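Local coordinates for protein second substrate binding domain of putative amino acid ABC transporter (Streptococcus pneumoniae, PDB 4OEN) that probably captures an amino acid outside the cell and delivers it to the membrane part of an ABC transporter for import, at residues I6-S11 / G61-I66; F82-Y87 / M200-L205; G109-V114 / G132-T137; S143-L148 / V156-P161. All coordinates share one frame; numbering follows the deposited sequence. Where two conformers were deposited one is given.

Contact 1: residues I6-S11 / G61-I66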
loop_
_atom_site.group_PDB
_atom_site.type_symbol
_atom_site.label_atom_id
_atom_site.label_comp_id
_atom_site.label_asym_id
_atom_site.label_seq_id
_atom_site.Cartn_x
_atom_site.Cartn_y
_atom_site.Cartn_z
ATOM N N ILE A 6 22.201 -2.010 4.334
ATOM C CA ILE A 6 21.200 -2.574 5.225
ATOM C C ILE A 6 19.856 -1.924 4.965
ATOM O O ILE A 6 19.734 -0.705 5.034
ATOM C CB ILE A 6 21.597 -2.392 6.698
ATOM C CG1 ILE A 6 22.921 -3.105 6.972
ATOM C CG2 ILE A 6 20.514 -2.925 7.614
ATOM C CD1 ILE A 6 23.396 -2.962 8.394
ATOM N N ILE A 7 18.853 -2.741 4.647
ATOM C CA ILE A 7 17.521 -2.242 4.329
ATOM C C ILE A 7 16.547 -2.696 5.391
ATOM O O ILE A 7 16.360 -3.882 5.592
ATOM C CB ILE A 7 17.007 -2.737 2.956
ATOM C CG1 ILE A 7 18.046 -2.467 1.862
ATOM C CG2 ILE A 7 15.658 -2.083 2.628
ATOM C CD1 ILE A 7 18.388 -0.998 1.694
ATOM N N ALA A 8 15.935 -1.743 6.078
ATOM C CA ALA A 8 15.028 -2.074 7.161
ATOM C C ALA A 8 13.581 -1.952 6.711
ATOM O O ALA A 8 13.243 -1.085 5.898
ATOM C CB ALA A 8 15.305 -1.174 8.356
ATOM N N SER A 9 12.726 -2.823 7.241
ATOM C CA SER A 9 11.340 -2.849 6.824
ATOM C C SER A 9 10.401 -3.203 7.971
ATOM O O SER A 9 10.826 -3.444 9.108
ATOM C CB SER A 9 11.176 -3.850 5.666
ATOM O OG SER A 9 9.885 -3.765 5.102
ATOM N N ASP A 10 9.107 -3.188 7.671
ATOM C CA ASP A 10 8.091 -3.656 8.603
ATOM C C ASP A 10 8.031 -5.178 8.596
ATOM O O ASP A 10 8.696 -5.840 7.798
ATOM C CB ASP A 10 6.740 -3.042 8.214
ATOM C CG ASP A 10 5.728 -3.035 9.339
ATOM O OD1 ASP A 10 6.045 -3.403 10.493
ATOM O OD2 ASP A 10 4.595 -2.602 9.066
ATOM N N SER A 11 7.234 -5.740 9.487
ATOM C CA SER A 11 7.090 -7.181 9.559
ATOM C C SER A 11 5.695 -7.641 9.134
ATOM O O SER A 11 5.503 -8.803 8.774
ATOM C CB SER A 11 7.403 -7.665 10.980
ATOM O OG SER A 11 6.518 -7.089 11.921
ATOM N N GLY A 61 21.519 5.938 11.476
ATOM C CA GLY A 61 22.614 5.516 10.621
ATOM C C GLY A 61 22.984 4.046 10.748
ATOM O O GLY A 61 24.007 3.613 10.216
ATOM N N GLN A 62 22.157 3.266 11.440
ATOM C CA GLN A 62 22.435 1.842 11.574
ATOM C C GLN A 62 21.794 1.027 10.464
ATOM O O GLN A 62 22.163 -0.125 10.240
ATOM C CB GLN A 62 21.985 1.332 12.940
ATOM C CG GLN A 62 22.975 1.669 14.046
ATOM C CD GLN A 62 24.397 1.252 13.703
ATOM O OE1 GLN A 62 25.310 2.078 13.679
ATOM N NE2 GLN A 62 24.590 -0.035 13.440
ATOM N N ALA A 63 20.827 1.621 9.772
ATOM C CA ALA A 63 20.331 1.054 8.528
ATOM C C ALA A 63 20.465 2.108 7.448
ATOM O O ALA A 63 20.420 3.306 7.730
ATOM C CB ALA A 63 18.892 0.594 8.664
ATOM N N ASP A 64 20.644 1.665 6.216
ATOM C CA ASP A 64 20.880 2.595 5.128
ATOM C C ASP A 64 19.598 3.065 4.456
ATOM O O ASP A 64 19.509 4.214 4.027
ATOM C CB ASP A 64 21.824 1.963 4.113
ATOM C CG ASP A 64 23.154 1.586 4.738
ATOM O OD1 ASP A 64 23.898 2.504 5.142
ATOM O OD2 ASP A 64 23.454 0.378 4.843
ATOM N N GLY A 65 18.602 2.194 4.373
ATOM C CA GLY A 65 17.374 2.556 3.693
ATOM C C GLY A 65 16.195 1.870 4.325
ATOM O O GLY A 65 16.368 0.925 5.095
ATOM N N ILE A 66 15.010 2.392 4.038
ATOM C CA ILE A 66 13.763 1.777 4.484
ATOM C C ILE A 66 12.800 1.583 3.318
ATOM O O ILE A 66 12.652 2.455 2.463
ATOM C CB ILE A 66 13.092 2.610 5.604
ATOM C CG1 ILE A 66 11.746 1.999 5.997
ATOM C CG2 ILE A 66 12.925 4.076 5.201
ATOM C CD1 ILE A 66 11.092 2.680 7.201
#

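Contact 2: residues F82-Y87 / M200-L205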
loop_
_atom_site.group_PDB
_atom_site.type_symbol
_atom_site.label_atom_id
_atom_site.label_comp_id
_atom_site.label_asym_id
_atom_site.label_seq_id
_atom_site.Cartn_x
_atom_site.Cartn_y
_atom_site.Cartn_z
ATOM N N PHE A 82 13.451 10.637 -0.454
ATOM C CA PHE A 82 12.668 9.576 -1.056
ATOM C C PHE A 82 13.124 9.262 -2.467
ATOM O O PHE A 82 13.602 10.146 -3.189
ATOM C CB PHE A 82 11.191 9.960 -1.077
ATOM C CG PHE A 82 10.512 9.875 0.266
ATOM C CD1 PHE A 82 10.092 8.653 0.772
ATOM C CD2 PHE A 82 10.231 11.031 0.988
ATOM C CE1 PHE A 82 9.435 8.571 2.000
ATOM C CE2 PHE A 82 9.580 10.956 2.206
ATOM C CZ PHE A 82 9.174 9.726 2.712
ATOM N N SER A 83 12.948 8.007 -2.852
ATOM C CA SER A 83 13.028 7.594 -4.246
ATOM C C SER A 83 11.825 8.087 -5.036
ATOM O O SER A 83 10.875 8.647 -4.490
ATOM C CB SER A 83 13.074 6.076 -4.356
ATOM O OG SER A 83 11.794 5.518 -4.076
ATOM N N GLU A 84 11.851 7.838 -6.332
ATOM C CA GLU A 84 10.662 7.956 -7.158
ATOM C C GLU A 84 9.596 7.035 -6.595
ATOM O O GLU A 84 9.922 5.999 -6.019
ATOM C CB GLU A 84 10.969 7.583 -8.613
ATOM C CG GLU A 84 11.945 8.508 -9.295
ATOM C CD GLU A 84 11.279 9.767 -9.809
ATOM O OE1 GLU A 84 10.033 9.841 -9.760
ATOM O OE2 GLU A 84 11.999 10.678 -10.267
ATOM N N SER A 85 8.333 7.404 -6.764
ATOM C CA SER A 85 7.239 6.555 -6.331
ATOM C C SER A 85 7.228 5.243 -7.093
ATOM O O SER A 85 7.365 5.240 -8.321
ATOM C CB SER A 85 5.899 7.268 -6.527
ATOM O OG SER A 85 4.826 6.428 -6.114
ATOM N N TYR A 86 7.030 4.132 -6.385
ATOM C CA TYR A 86 6.841 2.859 -7.067
ATOM C C TYR A 86 5.397 2.384 -6.989
ATOM O O TYR A 86 5.058 1.338 -7.538
ATOM C CB TYR A 86 7.779 1.775 -6.515
ATOM C CG TYR A 86 7.608 1.395 -5.061
ATOM C CD1 TYR A 86 6.687 0.429 -4.669
ATOM C CD2 TYR A 86 8.398 1.972 -4.086
ATOM C CE1 TYR A 86 6.547 0.082 -3.323
ATOM C CE2 TYR A 86 8.262 1.624 -2.733
ATOM C CZ TYR A 86 7.338 0.673 -2.371
ATOM O OH TYR A 86 7.190 0.316 -1.042
ATOM N N TYR A 87 4.541 3.157 -6.330
ATOM C CA TYR A 87 3.140 2.765 -6.206
ATOM C C TYR A 87 2.295 3.943 -5.772
ATOM O O TYR A 87 2.572 4.561 -4.739
ATOM C CB TYR A 87 2.981 1.619 -5.201
ATOM C CG TYR A 87 1.577 1.068 -5.166
ATOM C CD1 TYR A 87 1.096 0.287 -6.214
ATOM C CD2 TYR A 87 0.728 1.332 -4.097
ATOM C CE1 TYR A 87 -0.188 -0.215 -6.192
ATOM C CE2 TYR A 87 -0.563 0.824 -4.065
ATOM C CZ TYR A 87 -1.009 0.051 -5.116
ATOM O OH TYR A 87 -2.288 -0.458 -5.117
ATOM N N MET A 200 20.581 4.562 -7.507
ATOM C CA MET A 200 20.470 3.190 -8.000
ATOM C C MET A 200 19.056 2.636 -7.863
ATOM O O MET A 200 18.601 1.858 -8.711
ATOM C CB MET A 200 21.465 2.285 -7.276
ATOM C CG MET A 200 22.901 2.586 -7.669
ATOM S SD MET A 200 24.084 1.416 -7.006
ATOM C CE MET A 200 23.909 1.716 -5.243
ATOM N N PHE A 201 18.347 3.019 -6.803
ATOM C CA PHE A 201 16.980 2.541 -6.674
ATOM C C PHE A 201 16.152 3.055 -7.838
ATOM O O PHE A 201 15.410 2.298 -8.467
ATOM C CB PHE A 201 16.343 2.970 -5.348
ATOM C CG PHE A 201 14.940 2.433 -5.152
ATOM C CD1 PHE A 201 14.719 1.276 -4.409
ATOM C CD2 PHE A 201 13.853 3.065 -5.728
ATOM C CE1 PHE A 201 13.429 0.777 -4.237
ATOM C CE2 PHE A 201 12.564 2.578 -5.568
ATOM C CZ PHE A 201 12.351 1.425 -4.815
ATOM N N ASN A 202 16.273 4.344 -8.128
ATOM C CA ASN A 202 15.492 4.938 -9.201
ATOM C C ASN A 202 15.858 4.339 -10.554
ATOM O O ASN A 202 14.987 4.126 -11.385
ATOM C CB ASN A 202 15.681 6.449 -9.232
ATOM C CG ASN A 202 15.019 7.142 -8.053
ATOM O OD1 ASN A 202 14.155 6.572 -7.390
ATOM N ND2 ASN A 202 15.411 8.381 -7.804
ATOM N N ASN A 203 17.146 4.092 -10.783
ATOM C CA ASN A 203 17.570 3.484 -12.043
ATOM C C ASN A 203 17.091 2.043 -12.153
ATOM O O ASN A 203 16.664 1.601 -13.223
ATOM C CB ASN A 203 19.089 3.542 -12.184
ATOM C CG ASN A 203 19.584 4.941 -12.449
ATOM O OD1 ASN A 203 18.817 5.808 -12.868
ATOM N ND2 ASN A 203 20.865 5.172 -12.219
ATOM N N GLY A 204 17.184 1.308 -11.048
ATOM C CA GLY A 204 16.724 -0.069 -11.004
ATOM C C GLY A 204 15.227 -0.140 -11.255
ATOM O O GLY A 204 14.756 -0.980 -12.015
ATOM N N LEU A 205 14.484 0.768 -10.631
ATOM C CA LEU A 205 13.042 0.813 -10.816
ATOM C C LEU A 205 12.687 1.059 -12.282
ATOM O O LEU A 205 11.818 0.378 -12.849
ATOM C CB LEU A 205 12.416 1.901 -9.930
ATOM C CG LEU A 205 10.896 2.072 -10.047
ATOM C CD1 LEU A 205 10.165 0.822 -9.595
ATOM C CD2 LEU A 205 10.433 3.270 -9.234
HETATM O O HOH W 1 14.358 10.374 -5.850
#

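Contact 3: residues G109-V114 / G132-T137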
loop_
_atom_site.group_PDB
_atom_site.type_symbol
_atom_site.label_atom_id
_atom_site.label_comp_id
_atom_site.label_asym_id
_atom_site.label_seq_id
_atom_site.Cartn_x
_atom_site.Cartn_y
_atom_site.Cartn_z
ATOM N N GLY A 109 -28.646 6.870 -1.085
ATOM C CA GLY A 109 -29.550 6.182 -0.180
ATOM C C GLY A 109 -28.998 4.885 0.383
ATOM O O GLY A 109 -29.583 4.313 1.297
ATOM N N LYS A 110 -27.884 4.412 -0.180
ATOM C CA LYS A 110 -27.219 3.201 0.282
ATOM C C LYS A 110 -26.333 3.492 1.491
ATOM O O LYS A 110 -26.101 4.648 1.855
ATOM C CB LYS A 110 -26.348 2.599 -0.830
ATOM C CG LYS A 110 -27.036 2.353 -2.140
ATOM C CD LYS A 110 -28.058 1.265 -2.022
ATOM C CE LYS A 110 -28.634 0.891 -3.392
ATOM N NZ LYS A 110 -29.789 -0.021 -3.191
ATOM N N THR A 111 -25.801 2.439 2.093
ATOM C CA THR A 111 -24.933 2.604 3.251
ATOM C C THR A 111 -23.553 2.044 2.947
ATOM O O THR A 111 -23.425 0.896 2.524
ATOM C CB THR A 111 -25.500 1.913 4.489
ATOM O OG1 THR A 111 -26.746 2.519 4.850
ATOM C CG2 THR A 111 -24.528 2.040 5.648
ATOM N N VAL A 112 -22.533 2.869 3.155
ATOM C CA VAL A 112 -21.152 2.482 2.884
ATOM C C VAL A 112 -20.379 2.341 4.191
ATOM O O VAL A 112 -20.408 3.249 5.003
ATOM C CB VAL A 112 -20.435 3.512 1.992
ATOM C CG1 VAL A 112 -19.018 3.024 1.689
ATOM C CG2 VAL A 112 -21.214 3.739 0.687
ATOM N N GLY A 113 -19.707 1.204 4.387
ATOM C CA GLY A 113 -18.831 1.000 5.532
ATOM C C GLY A 113 -17.436 1.575 5.343
ATOM O O GLY A 113 -16.914 1.637 4.224
ATOM N N VAL A 114 -16.824 1.997 6.448
ATOM C CA VAL A 114 -15.470 2.525 6.395
ATOM C C VAL A 114 -14.802 2.370 7.759
ATOM O O VAL A 114 -15.488 2.304 8.781
ATOM C CB VAL A 114 -15.462 4.002 5.944
ATOM C CG1 VAL A 114 -15.921 4.939 7.055
ATOM C CG2 VAL A 114 -14.087 4.407 5.403
ATOM N N GLY A 132 -24.978 11.308 -1.413
ATOM C CA GLY A 132 -26.178 11.012 -0.646
ATOM C C GLY A 132 -26.269 9.622 -0.034
ATOM O O GLY A 132 -27.377 9.111 0.181
ATOM N N TYR A 133 -25.118 9.006 0.235
ATOM C CA TYR A 133 -25.075 7.726 0.931
ATOM C C TYR A 133 -25.009 7.954 2.427
ATOM O O TYR A 133 -24.704 9.058 2.882
ATOM C CB TYR A 133 -23.877 6.871 0.476
ATOM C CG TYR A 133 -22.576 7.639 0.383
ATOM C CD1 TYR A 133 -21.870 8.010 1.531
ATOM C CD2 TYR A 133 -22.066 8.014 -0.850
ATOM C CE1 TYR A 133 -20.698 8.726 1.439
ATOM C CE2 TYR A 133 -20.886 8.729 -0.953
ATOM C CZ TYR A 133 -20.208 9.084 0.197
ATOM O OH TYR A 133 -19.041 9.803 0.085
ATOM N N LYS A 134 -25.339 6.915 3.181
ATOM C CA LYS A 134 -25.053 6.876 4.615
ATOM C C LYS A 134 -23.693 6.231 4.833
ATOM O O LYS A 134 -23.227 5.446 4.008
ATOM C CB LYS A 134 -26.131 6.090 5.359
ATOM C CG LYS A 134 -27.526 6.689 5.286
ATOM C CD LYS A 134 -28.542 5.752 5.924
ATOM C CE LYS A 134 -29.916 6.403 6.035
ATOM N NZ LYS A 134 -30.395 6.923 4.727
ATOM N N ILE A 135 -23.053 6.572 5.943
ATOM C CA ILE A 135 -21.767 5.986 6.293
ATOM C C ILE A 135 -21.927 5.216 7.592
ATOM O O ILE A 135 -22.500 5.729 8.558
ATOM C CB ILE A 135 -20.675 7.057 6.468
ATOM C CG1 ILE A 135 -20.454 7.822 5.171
ATOM C CG2 ILE A 135 -19.360 6.422 6.943
ATOM C CD1 ILE A 135 -19.465 8.990 5.324
ATOM N N LYS A 136 -21.453 3.978 7.604
ATOM C CA LYS A 136 -21.354 3.216 8.839
ATOM C C LYS A 136 -19.877 3.035 9.149
ATOM O O LYS A 136 -19.101 2.543 8.332
ATOM C CB LYS A 136 -22.070 1.870 8.737
ATOM C CG LYS A 136 -21.994 1.056 10.020
ATOM C CD LYS A 136 -22.925 -0.140 9.983
ATOM C CE LYS A 136 -22.808 -0.965 11.258
ATOM N NZ LYS A 136 -23.054 -0.143 12.481
ATOM N N THR A 137 -19.493 3.463 10.342
ATOM C CA THR A 137 -18.096 3.476 10.749
ATOM C C THR A 137 -17.722 2.271 11.593
ATOM O O THR A 137 -18.447 1.890 12.518
ATOM C CB THR A 137 -17.816 4.755 11.522
ATOM O OG1 THR A 137 -18.267 5.861 10.730
ATOM C CG2 THR A 137 -16.332 4.898 11.840
HETATM O O HOH W 2 -31.577 5.841 2.477
#

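Contact 4: residues S143-L148 / V156-P161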
loop_
_atom_site.group_PDB
_atom_site.type_symbol
_atom_site.label_atom_id
_atom_site.label_comp_id
_atom_site.label_asym_id
_atom_site.label_seq_id
_atom_site.Cartn_x
_atom_site.Cartn_y
_atom_site.Cartn_z
ATOM N N SER A 143 -14.809 -6.462 11.232
ATOM C CA SER A 143 -16.200 -6.154 11.500
ATOM C C SER A 143 -16.823 -5.558 10.250
ATOM O O SER A 143 -17.959 -5.870 9.899
ATOM C CB SER A 143 -16.325 -5.189 12.679
ATOM O OG SER A 143 -17.678 -4.992 13.033
ATOM N N MET A 144 -16.063 -4.700 9.586
ATOM C CA MET A 144 -16.543 -4.047 8.378
ATOM C C MET A 144 -16.850 -5.047 7.270
ATOM O O MET A 144 -17.912 -4.975 6.647
ATOM C CB MET A 144 -15.522 -3.026 7.881
ATOM C CG MET A 144 -16.016 -2.271 6.646
ATOM S SD MET A 144 -14.893 -0.956 6.124
ATOM C CE MET A 144 -13.522 -1.900 5.449
ATOM N N TYR A 145 -15.929 -5.971 7.018
ATOM C CA TYR A 145 -16.154 -6.934 5.938
ATOM C C TYR A 145 -17.204 -7.982 6.323
ATOM O O TYR A 145 -17.884 -8.532 5.453
ATOM C CB TYR A 145 -14.825 -7.573 5.510
ATOM C CG TYR A 145 -14.022 -6.614 4.650
ATOM C CD1 TYR A 145 -14.387 -6.371 3.331
ATOM C CD2 TYR A 145 -12.934 -5.915 5.165
ATOM C CE1 TYR A 145 -13.679 -5.481 2.541
ATOM C CE2 TYR A 145 -12.216 -5.017 4.380
ATOM C CZ TYR A 145 -12.599 -4.798 3.067
ATOM O OH TYR A 145 -11.901 -3.911 2.277
ATOM N N ASP A 146 -17.379 -8.238 7.618
ATOM C CA ASP A 146 -18.467 -9.099 8.065
ATOM C C ASP A 146 -19.801 -8.455 7.719
ATOM O O ASP A 146 -20.722 -9.113 7.236
ATOM C CB ASP A 146 -18.383 -9.360 9.568
ATOM C CG ASP A 146 -17.299 -10.351 9.928
ATOM O OD1 ASP A 146 -16.637 -10.874 9.006
ATOM O OD2 ASP A 146 -17.120 -10.616 11.135
ATOM N N SER A 147 -19.897 -7.151 7.975
ATOM C CA SER A 147 -21.100 -6.412 7.678
ATOM C C SER A 147 -21.379 -6.390 6.172
ATOM O O SER A 147 -22.525 -6.533 5.752
ATOM C CB SER A 147 -20.983 -4.988 8.232
ATOM O OG SER A 147 -22.168 -4.243 7.999
ATOM N N LEU A 148 -20.340 -6.196 5.362
ATOM C CA LEU A 148 -20.507 -6.232 3.904
ATOM C C LEU A 148 -21.061 -7.591 3.476
ATOM O O LEU A 148 -21.969 -7.676 2.647
ATOM C CB LEU A 148 -19.183 -5.942 3.188
ATOM C CG LEU A 148 -19.271 -5.829 1.652
ATOM C CD1 LEU A 148 -20.062 -4.593 1.269
ATOM C CD2 LEU A 148 -17.906 -5.827 0.956
ATOM N N VAL A 156 -18.043 -0.964 0.839
ATOM C CA VAL A 156 -17.011 -0.436 1.723
ATOM C C VAL A 156 -16.108 0.496 0.937
ATOM O O VAL A 156 -16.058 0.448 -0.296
ATOM C CB VAL A 156 -16.123 -1.540 2.341
ATOM C CG1 VAL A 156 -16.961 -2.558 3.089
ATOM C CG2 VAL A 156 -15.285 -2.229 1.245
ATOM N N MET A 157 -15.411 1.360 1.651
ATOM C CA MET A 157 -14.316 2.143 1.083
ATOM C C MET A 157 -13.042 1.747 1.829
ATOM O O MET A 157 -13.032 1.794 3.053
ATOM C CB MET A 157 -14.586 3.644 1.226
ATOM C CG MET A 157 -13.816 4.523 0.264
ATOM S SD MET A 157 -14.655 4.631 -1.323
ATOM C CE MET A 157 -13.411 5.436 -2.340
ATOM N N ASP A 158 -11.986 1.370 1.112
ATOM C CA ASP A 158 -10.760 0.891 1.772
ATOM C C ASP A 158 -9.536 1.197 0.926
ATOM O O ASP A 158 -9.645 1.663 -0.202
ATOM C CB ASP A 158 -10.861 -0.623 2.020
ATOM C CG ASP A 158 -10.029 -1.126 3.209
ATOM O OD1 ASP A 158 -9.171 -0.410 3.797
ATOM O OD2 ASP A 158 -10.241 -2.307 3.558
ATOM N N ASP A 159 -8.365 0.902 1.473
ATOM C CA ASP A 159 -7.125 1.059 0.738
ATOM C C ASP A 159 -7.100 0.096 -0.440
ATOM O O ASP A 159 -7.331 -1.114 -0.271
ATOM C CB ASP A 159 -5.925 0.781 1.644
ATOM C CG ASP A 159 -5.782 1.806 2.737
ATOM O OD1 ASP A 159 -5.747 3.002 2.396
ATOM O OD2 ASP A 159 -5.705 1.420 3.926
ATOM N N GLU A 160 -6.784 0.625 -1.617
ATOM C CA GLU A 160 -6.764 -0.200 -2.814
ATOM C C GLU A 160 -5.791 -1.399 -2.745
ATOM O O GLU A 160 -6.183 -2.502 -3.091
ATOM C CB GLU A 160 -6.467 0.640 -4.062
ATOM C CG GLU A 160 -6.252 -0.234 -5.286
ATOM C CD GLU A 160 -6.260 0.527 -6.587
ATOM O OE1 GLU A 160 -6.848 1.636 -6.657
ATOM O OE2 GLU A 160 -5.681 -0.008 -7.566
ATOM N N PRO A 161 -4.540 -1.210 -2.265
ATOM C CA PRO A 161 -3.695 -2.416 -2.273
ATOM C C PRO A 161 -4.191 -3.510 -1.326
ATOM O O PRO A 161 -3.975 -4.692 -1.575
ATOM C CB PRO A 161 -2.323 -1.885 -1.835
ATOM C CG PRO A 161 -2.589 -0.566 -1.180
ATOM C CD PRO A 161 -3.791 -0.006 -1.865
#

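Contact 1: residues I6-S11 / G61-I66
Ile-6, on strand 5-8, and Asp-64, just ahead of strand 65-66, slant past one another with their side chains. The aspartate reaches back: with CG beside its own backbone N (chi1 -59°), the carboxylate turns toward the start of the other strand and takes the N-H of Ile-6 on OD2 at 2.7 Å. The bond is nearly straight, 171°, and uses the anti lone pair of OD2. In return Ile-6 O receives two backbone donors, Asp-64 N at 2.8 Å and Gly-65 N at 3.2 Å, the latter lying in the carbonyl plane. Further along, Ala-8 N meets Gly-65 O at 2.9 Å, setting Ile-7 beside Gly-65 and Ala-8 beside Ile-66. CG2 of Ile-6 and CB of Ala-8 both rest on CB of Ala-63, each 4.0 Å away, while CD1 of Ile-6 extends to Gln-62 O. The strands belong to the lobe of the type II periplasmic binding protein fold that contains the N-terminus, where helix 51-60 packs over Ala-8 and Ile-66. Asp-64 thus holds Ile-6 at both backbone groups, its side chain extending the pairing to where residues 62-64 are not yet strand.

Contact 2: residues F82-Y87 / M200-L205
The segment Phe-82 to Tyr-87, which joins strand 80-82 to the long strand 87-96, is seated against helix 195-210 through Ser-83, Glu-84 and Tyr-86, which meet Phe-201, Asn-202 and Leu-205. Asn-202 supplies the polar grip. Its OD1 accepts the backbone N-H of Glu-84 at 2.8 Å, a fairly straight bond (164°) whose donor is tilted from the amide carbonyl plane. Its ND2 gives a hydrogen to a water that in turn donates to Phe-82 O, so both ends of one amide hold backbone groups two residues apart. Here helix 195-210, late in the chain, packs within the first lobe of this family 3 solute-binding protein, beside the crossover into the second lobe. Next to the amide, Ser-83 and the aromatic rings take over. CB of Ser-83 sits 3.4 Å from CD2 of Phe-201, and its OG, turned between the backbone N and the carbonyl carbon (chi1 73°), donates to Glu-84 O at 2.7 Å while accepting from Phe-187 N. Phe-201 also stacks on Phe-187 of strand 180-190. CD2 of Tyr-86 comes to the edge of the Phe-201 ring, 4.1 Å from CZ. Both methyls of Leu-205 close on the root of the tyrosine, Leu-205 CD1 lying 4.0 Å from Tyr-86 CB.

Contact 3: residues G109-V114 / G132-T137
Lys-134, Val-114 and Val-112 have the greatest area buried where strands 111-114 and 134-137 run parallel. Lys-134 works through both backbone and side chain. Its N-H goes to Lys-110 O at 2.7 Å, nearly along the C=O axis, and its own carbonyl accepts from Val-112 N at 2.8 Å, almost straight at 173°. Its side chain starts out over Thr-111, with CB 3.7 Å from OG1, and runs extended until a bend at the last torsion (chi4 54°) brings NZ to a water that also donates to Gly-109 O. The ammonium group thus reaches the turn before the neighbouring strand through a single water. The ladder goes on as Val-112 O takes Lys-136 N, and Lys-136 O takes Val-114 N at 3.0 Å. The two strands with helices 119-126 and 128-131 between them form a beta-alpha-beta unit in the second lobe of the type II binding-protein fold. The face carrying Val-112, Val-114 and Ile-135 is the one helix 119-126 covers, where Leu-124 touches both valines. Val-114 places CG1 between its backbone N and carbonyl carbon (chi1 75°), from where this methyl approaches CG2 of Ile-135 at 3.7 Å as the two side chains slant across each other. CG2 of Val-112 lies 4.1 Å from CB of Tyr-133 and close to the root of the ring; the tyrosine hydroxyl is hydrogen-bonded to Leu-124 O. On the other face, CG2 of Thr-111 rests 4.0 Å from CB of Lys-136.

Contact 4: residues S143-L148 / V156-P161
Tyr-145 reaches from helix 141-150 to strand 155-159 at the point where helix and sheet of the second lobe of this type II binding-protein fold pack together. From CB the side chain sets out beside its own backbone N (chi1 -77°), which carries the ring along the helix flank toward the strand. CE1 is the first atom to meet it, 3.9 Å from CG2 of Val-156, with the tyrosine and valine side chains about perpendicular. CZ passes the same methyl. At the tip OH donates to OD2 of Asp-158 at 2.6 Å. The carboxylate oxygen lies at the ring edge, in its plane, and receives the hydroxyl on its anti lone pair; ring and carboxylate planes are 32° apart. OD1 of the same group takes a weak bond from Asp-159 N, so Asp-158 is tied to both helix 141-150 and its own strand end, just ahead of helix 160-168. Val-156 fills the angle between three helix residues. Its CG1 lies 3.7 Å from CG of Met-144 and 4.0 Å from CD2 of Leu-148, which comes across at about a right angle. Met-144 leaves the helix extended and then bends at chi3 (72°), turning its terminal methyl toward the strand: CE stops 3.8 Å from OD2 of Asp-158, the oxygen hydrogen-bonded to Tyr-145 OH.

Contacts 1 and 2 lie on one side of the chain's centre, about 16 Å apart between centres, and contacts 3 and 4 on the other, about 12 Å apart between centres, matching the two lobes of a type II binding protein. Along the chain contact 1 closes first; contact 2 then spans contacts 3 and 4, so the chain visits the second lobe before strand 180-190 brings it back to the first, where helix 195-210 follows. Strands 111-115 and 155-159 are sheet neighbours, and Met-144 of contact 4 touches Val-114 of contact 3. Between the lobes, Tyr-87 OH comes 3.6 Å from Pro-161 CB, joining contacts 2 and 4. Lobes connected this way probably close around an amino acid.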